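PDB 4ME3: DNA replication licensing factor MCM related protein, which is an archaeal MCM, here its zinc-bearing N-terminal domain, and probably works as an ATP-driven helicase on single-stranded DNA during replication. Local coordinates for residues F145-S148 and S149-G152. Numbering follows the deposited sequence.
Sequences FECS and SCHG. With ZN (zinc ion), chain B.
C147 and C150 meet at a zinc ion, forming the first CxxC half of a Cys4 site that C169 and C172 complete. Each sulfur lies 2.3 Å from the metal: C147 SG approaches from the end of strand 123-147, placed anti to its own backbone N (chi1 175°), and C150 SG from the loop, folded between its N and carbonyl carbon. Cysteine suits both places because its thiolate binds zinc while still accepting N-H bonds. C147 SG takes two, from S149 N at 3.3 Å and from C150 N at 3.5 Å; C150 SG takes one from G152 N. This pattern is that of a zinc knuckle.

Backbone bonds close the turn. C147 N donates to G152 O at 2.9 Å, nearly straight at 168°, while H151 N gives a weak, bent bond to C147 O. At G152 a side chain would crowd C150 SG, which suits glycine to the spot.

Outside the metal site, E146 reaches out fully extended and its OE2 receives a weak bond from H151 ND1 at 3.0 Å, carboxylate and imidazole planes turned 72° apart. Its OE1 has the stronger partner, a salt bridge to R186. With an alanine here, the guanidinium of R186 is likely to lose its carboxylate mate and the H151 ring to be freer to turn.

The N-H bonds to sulfur should spread the thiolates' negative charge and hold the loop to the metal, consistent with zinc fixing the tip of this distal hairpin between strands 123-147 and 153-157, while F145 packs below against strands 153-157 and 183-185.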
loop_
_atom_site.group_PDB
_atom_site.type_symbol
_atom_site.label_atom_id
_atom_site.label_comp_id
_atom_site.label_asym_id
_atom_site.label_seq_id
_atom_site.Cartn_x
_atom_site.Cartn_y
_atom_site.Cartn_z
ATOM N N PHE A 145 -1.444 -6.054 19.812
ATOM C CA PHE A 145 -2.198 -7.095 20.504
ATOM C C PHE A 145 -1.525 -7.465 21.821
ATOM O O PHE A 145 -0.334 -7.768 21.853
ATOM C CB PHE A 145 -2.323 -8.340 19.624
ATOM C CG PHE A 145 -3.264 -8.175 18.466
ATOM C CD1 PHE A 145 -4.622 -8.398 18.623
ATOM C CD2 PHE A 145 -2.792 -7.804 17.219
ATOM C CE1 PHE A 145 -5.490 -8.250 17.558
ATOM C CE2 PHE A 145 -3.656 -7.657 16.152
ATOM C CZ PHE A 145 -5.006 -7.879 16.324
ATOM N N GLU A 146 -2.293 -7.450 22.906
ATOM C CA GLU A 146 -1.750 -7.769 24.221
ATOM C C GLU A 146 -1.974 -9.234 24.580
ATOM O O GLU A 146 -3.101 -9.733 24.538
ATOM C CB GLU A 146 -2.369 -6.866 25.290
ATOM C CG GLU A 146 -1.908 -7.191 26.702
ATOM C CD GLU A 146 -2.473 -6.239 27.738
ATOM O OE1 GLU A 146 -3.158 -5.268 27.352
ATOM O OE2 GLU A 146 -2.231 -6.462 28.943
ATOM N N CYS A 147 -0.886 -9.916 24.933
ATOM C CA CYS A 147 -0.928 -11.332 25.284
ATOM C C CYS A 147 -1.610 -11.541 26.632
ATOM O O CYS A 147 -1.276 -10.879 27.611
ATOM C CB CYS A 147 0.495 -11.897 25.336
ATOM S SG CYS A 147 0.593 -13.615 25.899
ATOM N N SER A 148 -2.561 -12.468 26.680
ATOM C CA SER A 148 -3.291 -12.737 27.915
ATOM C C SER A 148 -2.384 -13.319 28.997
ATOM O O SER A 148 -2.717 -13.274 30.182
ATOM C CB SER A 148 -4.468 -13.682 27.650
ATOM O OG SER A 148 -4.037 -14.894 27.057
ATOM N N SER A 149 -1.238 -13.856 28.592
ATOM C CA SER A 149 -0.325 -14.498 29.534
ATOM C C SER A 149 0.732 -13.534 30.075
ATOM O O SER A 149 0.766 -13.257 31.274
ATOM C CB SER A 149 0.352 -15.703 28.878
ATOM O OG SER A 149 1.182 -16.381 29.807
ATOM N N CYS A 150 1.591 -13.027 29.195
ATOM C CA CYS A 150 2.692 -12.162 29.614
ATOM C C CYS A 150 2.346 -10.680 29.482
ATOM O O CYS A 150 3.105 -9.818 29.926
ATOM C CB CYS A 150 3.952 -12.469 28.798
ATOM S SG CYS A 150 3.855 -11.979 27.058
ATOM N N HIS A 151 1.205 -10.391 28.863
ATOM C CA HIS A 151 0.748 -9.016 28.678
ATOM C C HIS A 151 1.700 -8.192 27.813
ATOM O O HIS A 151 1.639 -6.962 27.806
ATOM C CB HIS A 151 0.527 -8.342 30.034
ATOM C CG HIS A 151 -0.543 -8.991 30.854
ATOM N ND1 HIS A 151 -1.862 -9.031 30.455
ATOM C CD2 HIS A 151 -0.493 -9.634 32.044
ATOM C CE1 HIS A 151 -2.576 -9.667 31.363
ATOM N NE2 HIS A 151 -1.770 -10.043 32.341
ATOM N N GLY A 152 2.571 -8.872 27.077
ATOM C CA GLY A 152 3.442 -8.206 26.128
ATOM C C GLY A 152 2.679 -7.868 24.863
ATOM O O GLY A 152 1.572 -8.366 24.652
HETATM ZN ZN ZN B . 2.929 -13.619 25.762
#